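PDB 2WNE: putative laminarinase from Phanerochaete chrysosporium, which probably hydrolyses O-glycosidic bonds of beta-glucans such as laminarin, as a glycoside hydrolase of family 16. Local coordinates for residues G97-A102 with I118-N123; A101-D106 with I248-F253; S126-T131 with N173-S178. The protein carries 1 engineered substitution. All blocks are in the same frame, centred on the assembly; numbering follows the deposited sequence.

Overall arrangement
Strand 98-105 is common to contacts 1 and 2: it pairs with strand 115-120 in the first and with strand 246-253 in the second, and the two contacts share Ala101 and Ala102. Their centres lie about 8 Å apart, and Trp99 N is 2.8 Å from Thr252 O. Both touch the bound GLC: contact 1 through Glu120, which also binds the BGC of chain B, and contact 2 through the ring of Trp103. Contact 3, centred about 8 Å from contact 1 and 15 Å from contact 2, joins the next strand of their sheet, 129-133, to residues 173-178. It meets contact 1 at Asn128 ND2, 2.8 Å from Ile118 O, and nears the chain B BGC at Thr131.

Contact 1: residues G97-A102 with I118-N123; sequences GTWPAA and IIEGVN. With BGC (beta-D-glucopyranose), chain B; GLC (alpha-D-glucopyranose), chain C.
Gly97 N donates to Asn123 OD1 over 2.7 Å in a bent bond (134°), while ND2 of that amide is held by Ala258 O. Thr98 O accepts the backbone N of Asn123 at 2.9 Å. With CG anti to the backbone N (chi1 176°), Trp99 lies alongside Glu120, its NE1 reaching Glu120 OE2 at 3.0 Å, in the plane of the indole and on the anti side of the carboxylate, slightly out of the latter's plane. Ring and carboxylate are 21° apart. Val122 CG1 sits over one indole face, toward its rim, in a CH-pi contact 3.9 Å from the five-membered ring centroid, and Trp257 meets the ring edge-to-face. This hairpin, strand 98-105 with strand 115-120, lines the sugar-binding cleft of the GH16 beta-sandwich. There the extended Glu120 side chain joins two sugars: OE2 accepts O3 of the chain B BGC at 2.6 Å and O6 of GLC at 2.7 Å, and OE1 accepts O4 of that BGC at 2.8 Å. Pro100 CD abuts Gly121 O, and Ala101 CB faces GLC C6. Ala102 O takes both Ile118 N and Ile119 N, a classic beta bulge, while Ala102 CB packs 3.9 Å from Ile119 CD1.

Contact 2: residues A101-D106 with I248-F253; sequences AAWETD and IINLTF. With GLC (alpha-D-glucopyranose), chain C; BGC (beta-D-glucopyranose), chain D.
Strand 101-105 and strand 248-253 pair antiparallel at the floor of the sugar-binding cleft, with N-to-C directions 141° apart. Ala101 with Asn250 and Trp103 with Ile248 are hydrogen-bonded pairs, each with bonds in both directions; the Ile248 N to Trp103 O bond is 2.8 Å long. Between them Ala102 and Ile249 form a non-hydrogen-bonded pair whose side chains point to the other face of the sheet. On the cleft face the Trp103 indole is covered on both faces; its CG sits between the backbone N and the carbonyl carbon, which lays the ring alongside Ile248. GLC C5 sits over the centre of one face, 3.5 Å from CE2 of Trp103, making the ring a platform for the sugar, and O5 of the chain D BGC is 3.6 Å from Trp103 CH2. Beneath the opposite face, Ile248 CB makes a CH-pi contact 3.9 Å from the five-membered ring centroid, off towards the rim. NE1 of Trp103 adds a bent bond to Asn250 OD1 (2.8 Å, 137°), the amide standing 71° to the ring, and together with the packing on both faces this restrains the indole. Exchanging Trp103 for a leucine would probably strip GLC of its flat support and leave Asn250 OD1 without its indole donor. Ile248 CD1 extends the packing to Thr105 CG2, 3.7 Å away. Strand 115-120 flanks strand 98-105 on its other edge, and strand 69-76 flanks strand 246-253; Arg73 of strand 69-76 touches Trp103, Ile248 and Asn250 and also binds the chain D BGC.

Contact 3: residues S126-T131 with N173-S178; sequences SPNAMT and NSYGPS. With BGC (beta-D-glucopyranose), chain B.
Ser126, Pro127 and Asn128 pack against Ser174 and Tyr175 where a turn with a cis peptide bond before Pro127 enters strand 129-133, and a 3-10 turn at 173-174 leads on to helix 176-181. The contact therefore ties a loop entering the sugar-bearing sheet of the GH16 fold to the segment that leads into that helix. Among the polar links, Asn128 N donates to Ser174 OG over 2.9 Å, almost straight at 175°. Ser174 OG stands between its own backbone N and carbonyl carbon (chi1 65°), where it meets the N-H of Asn128, and is also bonded to Thr171 O, so the hydroxyl is gripped twice. Ser126 OG is bonded to Ala172 O as well as to a water, which accepts from Ser178 N at 2.9 Å and so links the turn to the helix. The Asn128 amide turns from this contact to strand 115-120, with OD1 taking Glu120 N and ND2 giving to Ile118 O; both ends of the amide are thus held, much as a backbone peptide would be. Van der Waals contacts fill the rest. Tyr175 CB rests 3.4 Å from Asn128 N, and the side chains of Tyr175 and Asn128 cross at about a right angle, their planes 20° apart, with CD1 of Tyr175 3.7 Å from OD1 of Asn128. On the other side of the ring, Tyr175 CD2 lies 4.0 Å from Ser126 N. Pro127 CB lies 3.4 Å from Ser174 OG. Farther along the strand the segment meets the ligand: Thr131 CB is 3.8 Å from O4 of the chain B BGC.

Contact 1: residues G97-A102 with I118-N123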
loop_
_atom_site.group_PDB
_atom_site.type_symbol
_atom_site.label_atom_id
_atom_site.label_comp_id
_atom_site.label_asym_id
_atom_site.label_seq_id
_atom_site.Cartn_x
_atom_site.Cartn_y
_atom_site.Cartn_z
ATOM N N GLY A 97 15.168 4.855 -2.300
ATOM C CA GLY A 97 14.395 6.067 -2.151
ATOM C C GLY A 97 12.888 5.854 -2.316
ATOM O O GLY A 97 12.104 6.699 -1.846
ATOM N N THR A 98 12.478 4.750 -2.957
ATOM C CA THR A 98 11.039 4.517 -3.205
ATOM C C THR A 98 10.263 4.189 -1.930
ATOM O O THR A 98 10.759 3.474 -1.022
ATOM C CB THR A 98 10.734 3.384 -4.231
ATOM O OG1 THR A 98 11.215 2.137 -3.725
ATOM C CG2 THR A 98 11.346 3.691 -5.608
ATOM N N TRP A 99 9.046 4.719 -1.873
ATOM C CA TRP A 99 8.149 4.454 -0.749
ATOM C C TRP A 99 6.736 4.284 -1.311
ATOM O O TRP A 99 5.947 5.224 -1.322
ATOM C CB TRP A 99 8.290 5.544 0.322
ATOM C CG TRP A 99 7.366 5.459 1.518
ATOM C CD1 TRP A 99 6.514 4.425 1.860
ATOM C CD2 TRP A 99 7.205 6.462 2.533
ATOM N NE1 TRP A 99 5.840 4.736 3.022
ATOM C CE2 TRP A 99 6.237 5.982 3.451
ATOM C CE3 TRP A 99 7.776 7.730 2.753
ATOM C CZ2 TRP A 99 5.830 6.731 4.575
ATOM C CZ3 TRP A 99 7.379 8.467 3.883
ATOM C CH2 TRP A 99 6.412 7.971 4.764
ATOM N N PRO A 100 6.425 3.058 -1.805
ATOM C CA PRO A 100 5.092 2.775 -2.352
ATOM C C PRO A 100 4.138 2.279 -1.280
ATOM O O PRO A 100 4.582 1.687 -0.301
ATOM C CB PRO A 100 5.354 1.652 -3.349
ATOM C CG PRO A 100 6.610 0.903 -2.786
ATOM C CD PRO A 100 7.327 1.879 -1.856
ATOM N N ALA A 101 2.840 2.491 -1.483
ATOM C CA ALA A 101 1.843 1.923 -0.595
ATOM C C ALA A 101 0.532 1.652 -1.318
ATOM O O ALA A 101 0.188 2.377 -2.255
ATOM C CB ALA A 101 1.586 2.859 0.636
ATOM N N ALA A 102 -0.143 0.573 -0.895
ATOM C CA ALA A 102 -1.569 0.318 -1.151
ATOM C C ALA A 102 -2.212 0.271 0.238
ATOM O O ALA A 102 -1.820 -0.535 1.085
ATOM C CB ALA A 102 -1.781 -0.999 -1.853
ATOM N N ILE A 118 -1.774 -2.069 3.592
ATOM C CA ILE A 118 -1.860 -3.453 3.114
ATOM C C ILE A 118 -0.515 -3.831 2.466
ATOM O O ILE A 118 0.034 -4.902 2.691
ATOM C CB ILE A 118 -3.098 -3.588 2.129
ATOM C CG1 ILE A 118 -4.385 -3.155 2.865
ATOM C CG2 ILE A 118 -3.239 -5.024 1.579
ATOM C CD1 ILE A 118 -5.586 -2.736 1.989
ATOM N N ILE A 119 0.004 -2.911 1.656
ATOM C CA ILE A 119 1.317 -3.014 1.070
ATOM C C ILE A 119 2.065 -1.717 1.402
ATOM O O ILE A 119 1.571 -0.605 1.165
ATOM C CB ILE A 119 1.231 -3.209 -0.468
ATOM C CG1 ILE A 119 0.280 -4.371 -0.815
ATOM C CG2 ILE A 119 2.670 -3.346 -1.105
ATOM C CD1 ILE A 119 -0.124 -4.444 -2.320
ATOM N N GLU A 120 3.245 -1.857 1.990
ATOM C CA GLU A 120 4.071 -0.699 2.273
ATOM C C GLU A 120 5.483 -1.136 2.630
ATOM O O GLU A 120 5.690 -2.158 3.295
ATOM C CB GLU A 120 3.503 0.116 3.436
ATOM C CG GLU A 120 3.986 1.571 3.451
ATOM C CD GLU A 120 3.654 2.280 4.760
ATOM O OE1 GLU A 120 3.163 1.612 5.703
ATOM O OE2 GLU A 120 3.867 3.499 4.851
ATOM N N GLY A 121 6.441 -0.343 2.175
ATOM C CA GLY A 121 7.828 -0.457 2.636
ATOM C C GLY A 121 8.628 0.699 2.096
ATOM O O GLY A 121 8.068 1.612 1.477
ATOM N N VAL A 122 9.937 0.644 2.294
ATOM C CA VAL A 122 10.847 1.704 1.848
ATOM C C VAL A 122 12.144 1.105 1.323
ATOM O O VAL A 122 12.590 0.063 1.824
ATOM C CB VAL A 122 11.171 2.721 2.989
ATOM C CG1 VAL A 122 9.909 3.544 3.342
ATOM C CG2 VAL A 122 11.770 2.001 4.262
ATOM N N ASN A 123 12.732 1.747 0.304
ATOM C CA ASN A 123 14.131 1.480 -0.070
ATOM C C ASN A 123 14.413 0.002 -0.344
ATOM O O ASN A 123 15.477 -0.509 0.010
ATOM C CB ASN A 123 15.081 2.033 1.044
ATOM C CG ASN A 123 14.889 3.530 1.269
ATOM O OD1 ASN A 123 14.707 4.289 0.294
ATOM N ND2 ASN A 123 14.897 3.968 2.538
HETATM C C2 BGC B . 5.000 5.997 8.151
HETATM C C3 BGC B . 3.837 5.022 7.993
HETATM C C4 BGC B . 4.213 3.557 8.218
HETATM C C5 BGC B . 5.025 3.419 9.502
HETATM C C6 BGC B . 5.563 1.994 9.659
HETATM C C1 BGC B . 5.755 5.725 9.442
HETATM O O2 BGC B . 4.502 7.311 8.176
HETATM O O3 BGC B . 3.303 5.157 6.709
HETATM O O4 BGC B . 3.050 2.758 8.272
HETATM O O5 BGC B . 6.110 4.347 9.489
HETATM O O6 BGC B . 6.273 1.903 10.878
HETATM C C1 GLC C . 0.834 5.427 6.308
HETATM C C2 GLC C . 0.601 6.862 6.837
HETATM C C3 GLC C . 0.406 7.834 5.669
HETATM C C4 GLC C . 1.214 7.415 4.434
HETATM C C5 GLC C . 0.677 6.072 3.924
HETATM C C6 GLC C . 1.377 5.506 2.688
HETATM O O1 GLC C . 0.245 4.489 7.177
HETATM O O2 GLC C . -0.414 6.965 7.825
HETATM O O3 GLC C . 0.817 9.106 6.076
HETATM O O4 GLC C . 1.028 8.370 3.407
HETATM O O5 GLC C . 0.595 5.083 4.936
HETATM O O6 GLC C . 2.721 5.129 2.995
#

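Contact 2: residues A101-D106 with I248-F253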
loop_
_atom_site.group_PDB
_atom_site.type_symbol
_atom_site.label_atom_id
_atom_site.label_comp_id
_atom_site.label_asym_id
_atom_site.label_seq_id
_atom_site.Cartn_x
_atom_site.Cartn_y
_atom_site.Cartn_z
ATOM N N ALA A 101 2.840 2.491 -1.483
ATOM C CA ALA A 101 1.843 1.923 -0.595
ATOM C C ALA A 101 0.532 1.652 -1.318
ATOM O O ALA A 101 0.188 2.377 -2.255
ATOM C CB ALA A 101 1.586 2.859 0.636
ATOM N N ALA A 102 -0.143 0.573 -0.895
ATOM C CA ALA A 102 -1.569 0.318 -1.151
ATOM C C ALA A 102 -2.212 0.271 0.238
ATOM O O ALA A 102 -1.820 -0.535 1.085
ATOM C CB ALA A 102 -1.781 -0.999 -1.853
ATOM N N TRP A 103 -3.172 1.163 0.464
ATOM C CA TRP A 103 -3.689 1.418 1.793
ATOM C C TRP A 103 -5.112 1.986 1.822
ATOM O O TRP A 103 -5.696 2.264 0.784
ATOM C CB TRP A 103 -2.703 2.300 2.579
ATOM C CG TRP A 103 -2.390 3.683 2.002
ATOM C CD1 TRP A 103 -1.850 3.969 0.772
ATOM C CD2 TRP A 103 -2.555 4.938 2.669
ATOM N NE1 TRP A 103 -1.682 5.320 0.631
ATOM C CE2 TRP A 103 -2.101 5.944 1.781
ATOM C CE3 TRP A 103 -3.016 5.314 3.952
ATOM C CZ2 TRP A 103 -2.109 7.313 2.122
ATOM C CZ3 TRP A 103 -3.003 6.695 4.303
ATOM C CH2 TRP A 103 -2.557 7.666 3.390
ATOM N N GLU A 104 -5.680 2.120 3.020
ATOM C CA GLU A 104 -7.012 2.712 3.178
ATOM C C GLU A 104 -6.952 3.762 4.271
ATOM O O GLU A 104 -6.235 3.576 5.232
ATOM C CB GLU A 104 -8.070 1.654 3.531
ATOM C CG GLU A 104 -8.444 0.766 2.361
ATOM C CD GLU A 104 -9.548 -0.222 2.688
ATOM O OE1 GLU A 104 -10.093 -0.159 3.832
ATOM O OE2 GLU A 104 -9.864 -1.065 1.793
ATOM N N THR A 105 -7.710 4.853 4.106
ATOM C CA THR A 105 -7.762 5.929 5.101
ATOM C C THR A 105 -8.969 6.830 4.835
ATOM O O THR A 105 -9.603 6.734 3.783
ATOM C CB THR A 105 -6.428 6.787 5.083
ATOM O OG1 THR A 105 -6.283 7.528 6.294
ATOM C CG2 THR A 105 -6.379 7.738 3.905
ATOM N N ASP A 106 -9.280 7.700 5.800
ATOM C CA ASP A 106 -10.142 8.848 5.565
ATOM C C ASP A 106 -9.242 10.062 5.778
ATOM O O ASP A 106 -8.934 10.415 6.928
ATOM C CB ASP A 106 -11.309 8.851 6.570
ATOM C CG ASP A 106 -12.206 10.090 6.449
ATOM O OD1 ASP A 106 -11.816 11.065 5.770
ATOM O OD2 ASP A 106 -13.313 10.088 7.042
ATOM N N ILE A 248 -6.270 3.908 -1.373
ATOM C CA ILE A 248 -5.247 4.769 -2.001
ATOM C C ILE A 248 -4.065 3.895 -2.451
ATOM O O ILE A 248 -3.692 2.949 -1.767
ATOM C CB ILE A 248 -4.804 5.923 -1.051
ATOM C CG1 ILE A 248 -6.016 6.775 -0.624
ATOM C CG2 ILE A 248 -3.705 6.821 -1.667
ATOM C CD1 ILE A 248 -5.676 7.931 0.294
ATOM N N ILE A 249 -3.552 4.163 -3.653
ATOM C CA ILE A 249 -2.358 3.518 -4.153
ATOM C C ILE A 249 -1.416 4.632 -4.637
ATOM O O ILE A 249 -1.820 5.511 -5.394
ATOM C CB ILE A 249 -2.700 2.532 -5.285
ATOM C CG1 ILE A 249 -3.755 1.520 -4.807
ATOM C CG2 ILE A 249 -1.422 1.819 -5.777
ATOM C CD1 ILE A 249 -4.392 0.702 -5.888
ATOM N N ASN A 250 -0.175 4.628 -4.173
ATOM C CA ASN A 250 0.705 5.775 -4.431
ATOM C C ASN A 250 2.144 5.364 -4.465
ATOM O O ASN A 250 2.482 4.228 -4.131
ATOM C CB ASN A 250 0.518 6.882 -3.355
ATOM C CG ASN A 250 1.007 6.455 -1.978
ATOM O OD1 ASN A 250 0.316 5.708 -1.258
ATOM N ND2 ASN A 250 2.217 6.917 -1.603
ATOM N N LEU A 251 2.993 6.291 -4.892
ATOM C CA LEU A 251 4.428 6.116 -4.772
ATOM C C LEU A 251 5.016 7.471 -4.416
ATOM O O LEU A 251 4.857 8.446 -5.184
ATOM C CB LEU A 251 5.024 5.584 -6.085
ATOM C CG LEU A 251 6.561 5.647 -6.272
ATOM C CD1 LEU A 251 7.320 4.792 -5.244
ATOM C CD2 LEU A 251 7.014 5.277 -7.680
ATOM N N THR A 252 5.661 7.546 -3.239
ATOM C CA THR A 252 6.452 8.727 -2.918
ATOM C C THR A 252 7.916 8.332 -2.822
ATOM O O THR A 252 8.267 7.157 -3.035
ATOM C CB THR A 252 5.910 9.533 -1.663
ATOM O OG1 THR A 252 6.633 10.761 -1.536
ATOM C CG2 THR A 252 6.024 8.739 -0.379
ATOM N N PHE A 253 8.762 9.325 -2.555
ATOM C CA PHE A 253 10.213 9.118 -2.434
ATOM C C PHE A 253 10.696 9.800 -1.176
ATOM O O PHE A 253 10.188 10.854 -0.855
ATOM C CB PHE A 253 10.936 9.781 -3.616
ATOM C CG PHE A 253 10.586 9.190 -4.944
ATOM C CD1 PHE A 253 9.521 9.696 -5.688
ATOM C CD2 PHE A 253 11.325 8.129 -5.449
ATOM C CE1 PHE A 253 9.195 9.133 -6.920
ATOM C CE2 PHE A 253 11.001 7.559 -6.659
ATOM C CZ PHE A 253 9.944 8.066 -7.396
HETATM C C1 GLC C . 0.834 5.427 6.308
HETATM C C2 GLC C . 0.601 6.862 6.837
HETATM C C3 GLC C . 0.406 7.834 5.669
HETATM C C4 GLC C . 1.214 7.415 4.434
HETATM C C5 GLC C . 0.677 6.072 3.924
HETATM C C6 GLC C . 1.377 5.506 2.688
HETATM O O1 GLC C . 0.245 4.489 7.177
HETATM O O2 GLC C . -0.414 6.965 7.825
HETATM O O3 GLC C . 0.817 9.106 6.076
HETATM O O4 GLC C . 1.028 8.370 3.407
HETATM O O5 GLC C . 0.595 5.083 4.936
HETATM O O6 GLC C . 2.721 5.129 2.995
HETATM C C2 BGC D . 0.367 11.193 7.070
HETATM C C3 BGC D . -0.691 12.194 7.560
HETATM C C4 BGC D . -1.869 12.336 6.592
HETATM C C5 BGC D . -2.383 10.955 6.152
HETATM C C6 BGC D . -3.543 11.010 5.146
HETATM C C1 BGC D . -0.273 9.897 6.594
HETATM O O2 BGC D . 1.351 10.930 8.051
HETATM O O3 BGC D . -0.110 13.468 7.639
HETATM O O4 BGC D . -2.861 13.109 7.235
HETATM O O5 BGC D . -1.292 10.187 5.641
HETATM O O6 BGC D . -3.171 11.570 3.900
#

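Contact 3: residues S126-T131 with N173-S178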
loop_
_atom_site.group_PDB
_atom_site.type_symbol
_atom_site.label_atom_id
_atom_site.label_comp_id
_atom_site.label_asym_id
_atom_site.label_seq_id
_atom_site.Cartn_x
_atom_site.Cartn_y
_atom_site.Cartn_z
ATOM N N SER A 126 12.550 -5.684 1.962
ATOM C CA SER A 126 11.593 -6.731 2.350
ATOM C C SER A 126 11.808 -7.083 3.813
ATOM O O SER A 126 12.918 -6.909 4.325
ATOM C CB SER A 126 11.807 -8.027 1.551
ATOM O OG SER A 126 11.562 -7.812 0.203
ATOM N N PRO A 127 10.778 -7.657 4.464
ATOM C CA PRO A 127 9.467 -7.987 3.885
ATOM C C PRO A 127 8.443 -6.833 3.944
ATOM O O PRO A 127 8.737 -5.722 4.440
ATOM C CB PRO A 127 9.014 -9.144 4.771
ATOM C CG PRO A 127 9.529 -8.710 6.176
ATOM C CD PRO A 127 10.872 -8.060 5.888
ATOM N N ASN A 128 7.238 -7.107 3.454
ATOM C CA ASN A 128 6.115 -6.188 3.554
ATOM C C ASN A 128 5.738 -5.913 5.018
ATOM O O ASN A 128 5.841 -6.814 5.884
ATOM C CB ASN A 128 4.907 -6.791 2.842
ATOM C CG ASN A 128 3.779 -5.778 2.623
ATOM O OD1 ASN A 128 4.001 -4.732 2.047
ATOM N ND2 ASN A 128 2.566 -6.107 3.079
ATOM N N ALA A 129 5.305 -4.679 5.271
ATOM C CA ALA A 129 4.697 -4.275 6.539
ATOM C C ALA A 129 3.206 -3.951 6.330
ATOM O O ALA A 129 2.810 -3.273 5.342
ATOM C CB ALA A 129 5.466 -3.064 7.169
ATOM N N MET A 130 2.391 -4.502 7.234
ATOM C CA MET A 130 0.951 -4.233 7.359
ATOM C C MET A 130 0.720 -3.539 8.711
ATOM O O MET A 130 1.038 -4.101 9.760
ATOM C CB MET A 130 0.148 -5.544 7.223
ATOM C CG MET A 130 0.303 -6.132 5.836
ATOM S SD MET A 130 0.650 -7.902 5.693
ATOM C CE MET A 130 2.238 -8.082 6.567
ATOM N N THR A 131 0.200 -2.307 8.667
ATOM C CA THR A 131 0.207 -1.386 9.807
ATOM C C THR A 131 -1.098 -0.604 9.923
ATOM O O THR A 131 -1.658 -0.151 8.914
ATOM C CB THR A 131 1.399 -0.359 9.713
ATOM O OG1 THR A 131 2.576 -1.044 9.292
ATOM C CG2 THR A 131 1.681 0.340 11.088
ATOM N N ASN A 173 9.422 -12.473 -0.620
ATOM C CA ASN A 173 8.660 -12.268 -1.857
ATOM C C ASN A 173 7.324 -11.539 -1.636
ATOM O O ASN A 173 6.563 -11.337 -2.577
ATOM C CB ASN A 173 8.516 -13.568 -2.683
ATOM C CG ASN A 173 7.686 -14.659 -1.971
ATOM O OD1 ASN A 173 7.034 -14.416 -0.956
ATOM N ND2 ASN A 173 7.714 -15.874 -2.526
ATOM N N SER A 174 7.062 -11.160 -0.382
ATOM C CA SER A 174 5.961 -10.266 -0.030
ATOM C C SER A 174 6.191 -8.823 -0.508
ATOM O O SER A 174 5.251 -8.044 -0.584
ATOM C CB SER A 174 5.688 -10.289 1.488
ATOM O OG SER A 174 6.787 -9.763 2.263
ATOM N N TYR A 175 7.433 -8.478 -0.817
ATOM C CA TYR A 175 7.824 -7.092 -1.058
ATOM C C TYR A 175 9.034 -6.949 -1.999
ATOM O O TYR A 175 9.940 -7.803 -2.029
ATOM C CB TYR A 175 8.098 -6.357 0.290
ATOM C CG TYR A 175 8.209 -4.872 0.127
ATOM C CD1 TYR A 175 7.058 -4.072 0.095
ATOM C CD2 TYR A 175 9.455 -4.257 -0.039
ATOM C CE1 TYR A 175 7.150 -2.672 -0.116
ATOM C CE2 TYR A 175 9.566 -2.865 -0.238
ATOM C CZ TYR A 175 8.408 -2.092 -0.269
ATOM O OH TYR A 175 8.488 -0.745 -0.472
ATOM N N GLY A 176 9.023 -5.860 -2.775
ATOM C CA GLY A 176 10.259 -5.288 -3.340
ATOM C C GLY A 176 10.755 -6.046 -4.560
ATOM O O GLY A 176 9.963 -6.738 -5.225
ATOM N N PRO A 177 12.075 -5.941 -4.855
ATOM C CA PRO A 177 12.733 -6.720 -5.915
ATOM C C PRO A 177 12.383 -8.206 -5.846
ATOM O O PRO A 177 12.227 -8.830 -6.874
ATOM C CB PRO A 177 14.212 -6.523 -5.614
ATOM C CG PRO A 177 14.270 -5.123 -5.063
ATOM C CD PRO A 177 13.037 -5.054 -4.165
ATOM N N SER A 178 12.236 -8.752 -4.639
ATOM C CA SER A 178 11.885 -10.165 -4.468
ATOM C C SER A 178 10.460 -10.506 -4.939
ATOM O O SER A 178 10.243 -11.508 -5.659
ATOM C CB SER A 178 12.113 -10.572 -3.019
ATOM O OG SER A 178 11.886 -11.945 -2.848
HETATM C C2 BGC B . 5.000 5.997 8.151
HETATM C C3 BGC B . 3.837 5.022 7.993
HETATM C C4 BGC B . 4.213 3.557 8.218
HETATM C C5 BGC B . 5.025 3.419 9.502
HETATM C C6 BGC B . 5.563 1.994 9.659
HETATM C C1 BGC B . 5.755 5.725 9.442
HETATM O O2 BGC B . 4.502 7.311 8.176
HETATM O O3 BGC B . 3.303 5.157 6.709
HETATM O O4 BGC B . 3.050 2.758 8.272
HETATM O O5 BGC B . 6.110 4.347 9.489
HETATM O O6 BGC B . 6.273 1.903 10.878
HETATM O O HOH W 1 13.052 -7.665 -2.048
#